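Local structure of serine protease pet (Escherichia coli, 4OM9) at residues Asn505-Met516 / Phe583-Ser594; Asp644-Thr652 / Ile664-Leu672. The protein is a secreted serine protease of enteroaggregative E. coli, an autotransporter enterotoxin that probably cleaves alpha-fodrin inside host cells. All coordinates share one frame; numbering follows the deposited sequence.

Interaction 1. Residues Asn505-Met516 / Phe583-Ser594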
loop_
_atom_site.group_PDB
_atom_site.type_symbol
_atom_site.label_atom_id
_atom_site.label_comp_id
_atom_site.label_asym_id
_atom_site.label_seq_id
_atom_site.Cartn_x
_atom_site.Cartn_y
_atom_site.Cartn_z
ATOM N N ASN A 505 -2.063 -2.322 -16.997
ATOM C CA ASN A 505 -1.290 -2.786 -18.139
ATOM C C ASN A 505 -0.069 -1.902 -18.294
ATOM O O ASN A 505 1.049 -2.384 -18.381
ATOM C CB ASN A 505 -2.122 -2.769 -19.420
ATOM C CG ASN A 505 -3.436 -3.523 -19.277
ATOM O OD1 ASN A 505 -3.510 -4.537 -18.588
ATOM N ND2 ASN A 505 -4.479 -3.020 -19.926
ATOM N N SER A 506 -0.291 -0.594 -18.294
ATOM C CA SER A 506 0.798 0.348 -18.459
ATOM C C SER A 506 0.400 1.688 -17.897
ATOM O O SER A 506 -0.765 1.920 -17.589
ATOM C CB SER A 506 1.201 0.495 -19.933
ATOM O OG SER A 506 0.170 1.108 -20.694
ATOM N N ILE A 507 1.385 2.565 -17.752
ATOM C CA ILE A 507 1.158 3.883 -17.190
ATOM C C ILE A 507 1.969 4.874 -17.996
ATOM O O ILE A 507 3.152 4.645 -18.263
ATOM C CB ILE A 507 1.562 3.971 -15.701
ATOM C CG1 ILE A 507 0.664 3.094 -14.823
ATOM C CG2 ILE A 507 1.504 5.405 -15.222
ATOM C CD1 ILE A 507 1.154 2.980 -13.366
ATOM N N SER A 508 1.342 5.972 -18.391
ATOM C CA SER A 508 2.041 6.958 -19.193
ATOM C C SER A 508 1.879 8.350 -18.605
ATOM O O SER A 508 0.776 8.775 -18.274
ATOM C CB SER A 508 1.549 6.916 -20.635
ATOM O OG SER A 508 1.583 8.208 -21.186
ATOM N N ILE A 509 3.009 9.037 -18.489
ATOM C CA ILE A 509 3.127 10.315 -17.814
ATOM C C ILE A 509 3.810 11.325 -18.708
ATOM O O ILE A 509 4.943 11.113 -19.112
ATOM C CB ILE A 509 3.965 10.199 -16.558
ATOM C CG1 ILE A 509 3.629 8.921 -15.800
ATOM C CG2 ILE A 509 3.790 11.427 -15.708
ATOM C CD1 ILE A 509 2.305 8.981 -15.115
ATOM N N LYS A 510 3.140 12.431 -18.997
ATOM C CA LYS A 510 3.724 13.467 -19.831
ATOM C C LYS A 510 3.470 14.818 -19.203
ATOM O O LYS A 510 2.319 15.153 -18.889
ATOM C CB LYS A 510 3.153 13.414 -21.249
ATOM C CG LYS A 510 3.476 12.132 -21.983
ATOM C CD LYS A 510 2.705 12.009 -23.296
ATOM C CE LYS A 510 2.536 10.543 -23.664
ATOM N NZ LYS A 510 2.776 10.271 -25.101
ATOM N N ASN A 511 4.559 15.552 -18.978
ATOM C CA ASN A 511 4.528 16.961 -18.609
ATOM C C ASN A 511 4.062 17.268 -17.182
ATOM O O ASN A 511 4.051 18.433 -16.791
ATOM C CB ASN A 511 3.657 17.748 -19.618
ATOM C CG ASN A 511 4.407 18.067 -20.927
ATOM O OD1 ASN A 511 5.624 18.217 -20.927
ATOM N ND2 ASN A 511 3.673 18.169 -22.038
ATOM N N ALA A 512 3.707 16.244 -16.406
ATOM C CA ALA A 512 3.161 16.447 -15.051
ATOM C C ALA A 512 3.582 15.322 -14.106
ATOM O O ALA A 512 3.592 14.167 -14.496
ATOM C CB ALA A 512 1.623 16.547 -15.103
ATOM N N PRO A 513 3.926 15.647 -12.851
ATOM C CA PRO A 513 4.555 14.627 -11.995
ATOM C C PRO A 513 3.619 13.515 -11.488
ATOM O O PRO A 513 2.427 13.716 -11.267
ATOM C CB PRO A 513 5.087 15.442 -10.802
ATOM C CG PRO A 513 4.982 16.890 -11.220
ATOM C CD PRO A 513 3.832 16.949 -12.173
ATOM N N LEU A 514 4.201 12.335 -11.320
ATOM C CA LEU A 514 3.551 11.212 -10.689
ATOM C C LEU A 514 4.293 10.853 -9.398
ATOM O O LEU A 514 5.532 10.884 -9.336
ATOM C CB LEU A 514 3.504 10.001 -11.614
ATOM C CG LEU A 514 2.615 8.878 -11.062
ATOM C CD1 LEU A 514 1.154 9.189 -11.360
ATOM C CD2 LEU A 514 2.999 7.535 -11.633
ATOM N N VAL A 515 3.508 10.519 -8.382
ATOM C CA VAL A 515 4.008 10.086 -7.086
ATOM C C VAL A 515 3.293 8.819 -6.669
ATOM O O VAL A 515 2.056 8.764 -6.660
ATOM C CB VAL A 515 3.796 11.143 -6.009
ATOM C CG1 VAL A 515 4.135 10.573 -4.647
ATOM C CG2 VAL A 515 4.653 12.364 -6.316
ATOM N N MET A 516 4.075 7.789 -6.386
ATOM C CA MET A 516 3.564 6.567 -5.805
ATOM C C MET A 516 4.081 6.471 -4.368
ATOM O O MET A 516 5.293 6.627 -4.109
ATOM C CB MET A 516 3.993 5.338 -6.613
ATOM C CG MET A 516 3.570 5.323 -8.068
ATOM S SD MET A 516 4.424 3.978 -8.916
ATOM C CE MET A 516 3.820 4.168 -10.587
ATOM N N PHE A 583 2.883 -2.892 -13.061
ATOM C CA PHE A 583 2.603 -2.485 -14.429
ATOM C C PHE A 583 3.623 -3.064 -15.393
ATOM O O PHE A 583 4.775 -3.244 -15.032
ATOM C CB PHE A 583 2.597 -0.962 -14.534
ATOM C CG PHE A 583 3.831 -0.322 -13.978
ATOM C CD1 PHE A 583 4.985 -0.221 -14.743
ATOM C CD2 PHE A 583 3.842 0.170 -12.676
ATOM C CE1 PHE A 583 6.136 0.346 -14.211
ATOM C CE2 PHE A 583 4.968 0.745 -12.153
ATOM C CZ PHE A 583 6.127 0.832 -12.926
ATOM N N ASP A 584 3.211 -3.352 -16.621
ATOM C CA ASP A 584 4.165 -3.839 -17.600
ATOM C C ASP A 584 5.166 -2.744 -17.902
ATOM O O ASP A 584 6.375 -2.974 -17.883
ATOM C CB ASP A 584 3.466 -4.303 -18.873
ATOM C CG ASP A 584 2.633 -5.528 -18.637
ATOM O OD1 ASP A 584 3.058 -6.345 -17.790
ATOM O OD2 ASP A 584 1.554 -5.667 -19.265
ATOM N N ASN A 585 4.653 -1.542 -18.128
ATOM C CA ASN A 585 5.502 -0.419 -18.467
ATOM C C ASN A 585 5.001 0.918 -17.938
ATOM O O ASN A 585 3.822 1.234 -18.017
ATOM C CB ASN A 585 5.667 -0.329 -19.988
ATOM C CG ASN A 585 6.361 -1.544 -20.570
ATOM O OD1 ASN A 585 7.587 -1.653 -20.517
ATOM N ND2 ASN A 585 5.583 -2.469 -21.121
ATOM N N LEU A 586 5.917 1.690 -17.382
ATOM C CA LEU A 586 5.687 3.101 -17.145
ATOM C C LEU A 586 6.518 3.920 -18.137
ATOM O O LEU A 586 7.748 3.759 -18.211
ATOM C CB LEU A 586 6.063 3.486 -15.711
ATOM C CG LEU A 586 5.516 4.837 -15.256
ATOM C CD1 LEU A 586 5.279 4.832 -13.756
ATOM C CD2 LEU A 586 6.426 5.958 -15.626
ATOM N N ASN A 587 5.856 4.810 -18.870
ATOM C CA ASN A 587 6.563 5.806 -19.664
ATOM C C ASN A 587 6.433 7.213 -19.059
ATOM O O ASN A 587 5.323 7.659 -18.747
ATOM C CB ASN A 587 6.048 5.798 -21.102
ATOM C CG ASN A 587 6.749 6.834 -21.982
ATOM O OD1 ASN A 587 7.940 6.707 -22.301
ATOM N ND2 ASN A 587 6.007 7.868 -22.376
ATOM N N ILE A 588 7.562 7.905 -18.893
ATOM C CA ILE A 588 7.568 9.305 -18.440
ATOM C C ILE A 588 8.242 10.198 -19.456
ATOM O O ILE A 588 9.330 9.884 -19.922
ATOM C CB ILE A 588 8.355 9.543 -17.131
ATOM C CG1 ILE A 588 9.075 8.283 -16.664
ATOM C CG2 ILE A 588 7.528 10.262 -16.060
ATOM C CD1 ILE A 588 9.742 8.483 -15.314
ATOM N N GLU A 589 7.631 11.337 -19.745
ATOM C CA GLU A 589 8.268 12.332 -20.582
ATOM C C GLU A 589 8.267 13.685 -19.875
ATOM O O GLU A 589 7.245 14.121 -19.360
ATOM C CB GLU A 589 7.579 12.401 -21.948
ATOM C CG GLU A 589 7.547 11.040 -22.621
ATOM C CD GLU A 589 7.146 11.062 -24.078
ATOM O OE1 GLU A 589 6.553 12.060 -24.559
ATOM O OE2 GLU A 589 7.433 10.049 -24.743
ATOM N N ASP A 590 9.443 14.303 -19.801
ATOM C CA ASP A 590 9.595 15.659 -19.280
ATOM C C ASP A 590 8.934 15.949 -17.920
ATOM O O ASP A 590 8.380 17.032 -17.707
ATOM C CB ASP A 590 9.071 16.634 -20.326
ATOM C CG ASP A 590 9.670 16.364 -21.707
ATOM O OD1 ASP A 590 10.828 16.786 -21.958
ATOM O OD2 ASP A 590 8.993 15.699 -22.525
ATOM N N SER A 591 9.017 15.005 -16.991
ATOM C CA SER A 591 8.458 15.252 -15.670
ATOM C C SER A 591 9.191 14.430 -14.621
ATOM O O SER A 591 10.353 14.074 -14.805
ATOM C CB SER A 591 6.950 14.946 -15.652
ATOM O OG SER A 591 6.317 15.551 -14.531
ATOM N N SER A 592 8.542 14.119 -13.508
ATOM C CA SER A 592 9.261 13.312 -12.551
ATOM C C SER A 592 8.406 12.219 -11.936
ATOM O O SER A 592 7.195 12.352 -11.741
ATOM C CB SER A 592 9.892 14.193 -11.464
ATOM O OG SER A 592 8.922 14.837 -10.667
ATOM N N LEU A 593 9.068 11.109 -11.672
ATOM C CA LEU A 593 8.459 9.989 -11.004
ATOM C C LEU A 593 9.118 9.838 -9.637
ATOM O O LEU A 593 10.335 9.738 -9.546
ATOM C CB LEU A 593 8.617 8.725 -11.837
ATOM C CG LEU A 593 8.159 7.425 -11.197
ATOM C CD1 LEU A 593 6.686 7.483 -10.863
ATOM C CD2 LEU A 593 8.451 6.286 -12.129
ATOM N N SER A 594 8.303 9.850 -8.588
ATOM C CA SER A 594 8.772 9.660 -7.225
ATOM C C SER A 594 8.120 8.424 -6.615
ATOM O O SER A 594 6.890 8.257 -6.653
ATOM C CB SER A 594 8.457 10.877 -6.343
ATOM O OG SER A 594 8.942 12.070 -6.917
HETATM O O HOH W 1 -0.887 -6.680 -19.343
HETATM O O HOH W 2 6.469 18.291 -14.861
HETATM O O HOH W 3 6.972 13.187 -8.751
#
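L514 O is held by two donors. S594 N reaches this oxygen at 3.1 Å, and a water donates to L514 O at 2.8 Å. The same water is hydrogen-bonded to S592 OG and S594 OG, so it ties two serines to the backbone across the contact. The segments are neighbouring coils of the right-handed parallel beta-helix of the passenger domain. Strand 506-510 pairs with 585-589. After the turn, 514-516 pairs with 592-594. I507 and I509 each donate and accept one backbone bond. The shortest runs from I509 N to N587 O, at 2.7 Å. At the turn, N511 N points almost straight at E589 O, with 176° at the hydrogen.

Inside the coil, like residues pack against each other. I509 and I588 lie side by side, with I509 CB 3.6 Å from I588 CG2. L514 lies alongside L593 in the same way. M516 runs extended beyond CG (chi3 -179°), which carries its methyl inward. M516 CE then sits 3.6 Å from L586 CD1 and 3.9 Å from F583 CE2. I507 CD1 meets the same ring, the two side chains crossing at about a right angle. V601 of the next strand also touches M516 and F583.

The outer face is polar. K510 runs alongside E589, but K510 NZ stays 4.2 Å from E589 OE1, too far for a salt bridge. E589 OE2 has its own salt bridge to K608. At the corner, D584 N donates to N505 O at 3.0 Å, from 40° above the carbonyl plane.

Interaction 2. Residues Asp644-Thr652 / Ile664-Leu672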
loop_
_atom_site.group_PDB
_atom_site.type_symbol
_atom_site.label_atom_id
_atom_site.label_comp_id
_atom_site.label_asym_id
_atom_site.label_seq_id
_atom_site.Cartn_x
_atom_site.Cartn_y
_atom_site.Cartn_z
ATOM N N ASP A 644 8.955 15.674 4.997
ATOM C CA ASP A 644 9.805 14.517 5.137
ATOM C C ASP A 644 9.101 13.413 5.914
ATOM O O ASP A 644 8.511 13.651 6.979
ATOM C CB ASP A 644 11.107 14.904 5.837
ATOM C CG ASP A 644 11.940 15.878 5.022
ATOM O OD1 ASP A 644 11.875 15.828 3.778
ATOM O OD2 ASP A 644 12.663 16.699 5.625
ATOM N N SER A 645 9.150 12.203 5.377
ATOM C CA SER A 645 8.685 11.041 6.116
ATOM C C SER A 645 9.336 9.834 5.506
ATOM O O SER A 645 8.903 9.343 4.463
ATOM C CB SER A 645 7.158 10.901 6.084
ATOM O OG SER A 645 6.739 9.848 6.939
ATOM N N ILE A 646 10.372 9.353 6.173
ATOM C CA ILE A 646 11.247 8.347 5.606
ATOM C C ILE A 646 10.771 6.968 6.029
ATOM O O ILE A 646 10.451 6.749 7.191
ATOM C CB ILE A 646 12.716 8.599 6.038
ATOM C CG1 ILE A 646 13.154 9.989 5.570
ATOM C CG2 ILE A 646 13.652 7.515 5.503
ATOM C CD1 ILE A 646 13.907 10.794 6.615
ATOM N N GLY A 647 10.690 6.060 5.062
ATOM C CA GLY A 647 10.284 4.691 5.303
ATOM C C GLY A 647 10.737 3.828 4.143
ATOM O O GLY A 647 11.160 4.339 3.108
ATOM N N GLU A 648 10.648 2.519 4.314
ATOM C CA GLU A 648 11.072 1.576 3.292
ATOM C C GLU A 648 10.299 1.741 1.986
ATOM O O GLU A 648 9.090 1.967 2.001
ATOM C CB GLU A 648 10.911 0.161 3.823
ATOM C CG GLU A 648 10.955 -0.923 2.795
ATOM C CD GLU A 648 10.957 -2.294 3.433
ATOM O OE1 GLU A 648 11.874 -2.581 4.241
ATOM O OE2 GLU A 648 10.039 -3.081 3.136
ATOM N N SER A 649 11.006 1.643 0.859
ATOM C CA SER A 649 10.373 1.651 -0.458
ATOM C C SER A 649 11.007 0.618 -1.385
ATOM O O SER A 649 12.194 0.297 -1.258
ATOM C CB SER A 649 10.471 3.033 -1.086
ATOM O OG SER A 649 11.822 3.349 -1.366
ATOM N N LYS A 650 10.232 0.106 -2.331
ATOM C CA LYS A 650 10.746 -0.951 -3.197
ATOM C C LYS A 650 10.527 -0.705 -4.687
ATOM O O LYS A 650 9.393 -0.477 -5.131
ATOM C CB LYS A 650 10.114 -2.297 -2.848
ATOM C CG LYS A 650 10.486 -2.871 -1.515
ATOM C CD LYS A 650 10.123 -4.343 -1.516
ATOM C CE LYS A 650 10.530 -5.040 -0.219
ATOM N NZ LYS A 650 9.701 -4.597 0.929
ATOM N N PHE A 651 11.604 -0.787 -5.458
ATOM C CA PHE A 651 11.446 -0.878 -6.901
ATOM C C PHE A 651 12.111 -2.135 -7.428
ATOM O O PHE A 651 13.240 -2.477 -7.056
ATOM C CB PHE A 651 11.997 0.343 -7.639
ATOM C CG PHE A 651 11.893 0.212 -9.129
ATOM C CD1 PHE A 651 10.655 0.316 -9.759
ATOM C CD2 PHE A 651 13.008 -0.079 -9.898
ATOM C CE1 PHE A 651 10.550 0.163 -11.120
ATOM C CE2 PHE A 651 12.910 -0.233 -11.263
ATOM C CZ PHE A 651 11.690 -0.113 -11.880
ATOM N N THR A 652 11.381 -2.818 -8.291
ATOM C CA THR A 652 11.824 -4.043 -8.911
ATOM C C THR A 652 11.475 -3.991 -10.396
ATOM O O THR A 652 10.292 -3.814 -10.765
ATOM C CB THR A 652 11.169 -5.259 -8.258
ATOM O OG1 THR A 652 11.600 -5.343 -6.897
ATOM C CG2 THR A 652 11.541 -6.542 -8.986
ATOM N N ILE A 664 18.356 7.221 -5.770
ATOM C CA ILE A 664 17.883 6.152 -4.908
ATOM C C ILE A 664 18.250 6.507 -3.475
ATOM O O ILE A 664 19.426 6.653 -3.135
ATOM C CB ILE A 664 18.464 4.799 -5.335
ATOM C CG1 ILE A 664 18.103 4.562 -6.809
ATOM C CG2 ILE A 664 17.935 3.683 -4.449
ATOM C CD1 ILE A 664 18.506 3.219 -7.365
ATOM N N GLY A 665 17.226 6.691 -2.649
ATOM C CA GLY A 665 17.419 7.229 -1.324
ATOM C C GLY A 665 17.362 6.227 -0.183
ATOM O O GLY A 665 17.168 5.028 -0.377
ATOM N N ASP A 666 17.547 6.749 1.021
ATOM C CA ASP A 666 17.604 5.943 2.229
ATOM C C ASP A 666 16.423 4.970 2.365
ATOM O O ASP A 666 15.277 5.323 2.084
ATOM C CB ASP A 666 17.681 6.866 3.446
ATOM C CG ASP A 666 18.048 6.124 4.711
ATOM O OD1 ASP A 666 18.554 4.988 4.606
ATOM O OD2 ASP A 666 17.825 6.676 5.808
ATOM N N LYS A 667 16.741 3.735 2.750
ATOM C CA LYS A 667 15.769 2.672 3.025
ATOM C C LYS A 667 15.093 2.080 1.772
ATOM O O LYS A 667 14.357 1.102 1.878
ATOM C CB LYS A 667 14.703 3.169 4.016
ATOM C CG LYS A 667 15.269 3.501 5.403
ATOM C CD LYS A 667 14.164 3.823 6.415
ATOM C CE LYS A 667 14.725 3.963 7.836
ATOM N NZ LYS A 667 15.835 4.960 7.904
ATOM N N ALA A 668 15.362 2.641 0.593
ATOM C CA ALA A 668 14.860 2.047 -0.646
ATOM C C ALA A 668 15.569 0.725 -0.950
ATOM O O ALA A 668 16.766 0.582 -0.728
ATOM C CB ALA A 668 15.019 3.018 -1.821
ATOM N N ILE A 669 14.814 -0.243 -1.452
ATOM C CA ILE A 669 15.383 -1.504 -1.903
ATOM C C ILE A 669 15.014 -1.740 -3.360
ATOM O O ILE A 669 13.865 -2.082 -3.686
ATOM C CB ILE A 669 14.911 -2.686 -1.057
ATOM C CG1 ILE A 669 15.264 -2.444 0.413
ATOM C CG2 ILE A 669 15.531 -3.976 -1.574
ATOM C CD1 ILE A 669 14.864 -3.564 1.342
ATOM N N VAL A 670 16.014 -1.547 -4.217
ATOM C CA VAL A 670 15.902 -1.693 -5.653
ATOM C C VAL A 670 16.505 -2.986 -6.182
ATOM O O VAL A 670 17.647 -3.329 -5.846
ATOM C CB VAL A 670 16.593 -0.533 -6.361
ATOM C CG1 VAL A 670 16.484 -0.699 -7.866
ATOM C CG2 VAL A 670 16.004 0.795 -5.901
ATOM N N THR A 671 15.749 -3.678 -7.028
ATOM C CA THR A 671 16.209 -4.886 -7.700
ATOM C C THR A 671 16.092 -4.800 -9.226
ATOM O O THR A 671 15.033 -5.039 -9.802
ATOM C CB THR A 671 15.429 -6.105 -7.230
ATOM O OG1 THR A 671 15.550 -6.218 -5.807
ATOM C CG2 THR A 671 15.950 -7.368 -7.908
ATOM N N LEU A 672 17.183 -4.464 -9.890
ATOM C CA LEU A 672 17.142 -4.374 -11.329
ATOM C C LEU A 672 17.293 -5.755 -11.945
ATOM O O LEU A 672 18.404 -6.201 -12.231
ATOM C CB LEU A 672 18.220 -3.427 -11.824
ATOM C CG LEU A 672 18.112 -2.042 -11.178
ATOM C CD1 LEU A 672 19.158 -1.084 -11.741
ATOM C CD2 LEU A 672 16.710 -1.471 -11.340
HETATM O O HOH W 4 13.312 -4.722 -4.915
#
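F651 meets V670 and L672 with the edge of its ring. L672 CD2 lies in the ring plane, 4.0 Å from F651 CE2. V670 CG1 is near that plane too, 4.1 Å from F651 CD2. The ring gets there because CG is anti to the backbone N (chi1 177°). V601, I605 and I614 also touch the F651 side chain, so this side is well packed.

The backbone between is a parallel pair, 649-652 beside 668-672, on adjacent coils of the beta-helix. I669 N donates to S649 O at 2.7 Å, and T671 N to F651 O. The middle bond, F651 N to I669 O, is longer and comes from 39° above the carbonyl plane.

The face of K650, T652, I669 and T671 is looser and wetter. T652 and T671 lie side by side. A water is hydrogen-bonded to T652 OG1 and T671 OG1, and donates to I669 O. K650 NZ bonds E648 OE2 at 2.7 Å, within its own segment. Beyond the strands, a type II turn from G665 to A668 leaves K667 exposed. K667 crosses I646 at about a right angle, with I646 CG2 3.8 Å from K667 CD.

Both segments of interaction 1 precede those of interaction 2 in the chain. Their centres are about 18 Å apart, and the nearest atoms are about 5 Å apart without touching. Both belong to the same beta-helical stalk. Strand 599-608 lies between them: it pairs with 585-589 on one hand and with 649-652 on the other. V601 of that strand is a neighbour of both contacts. Strands 592-595, 611-614 and 661-664 follow one another in the same way. Between the segments of interaction 1 lie 66 residues, 15 of them helical; between those of interaction 2 only 11. This is consistent with an excursion from the stalk that leaves the pairing of its coils intact.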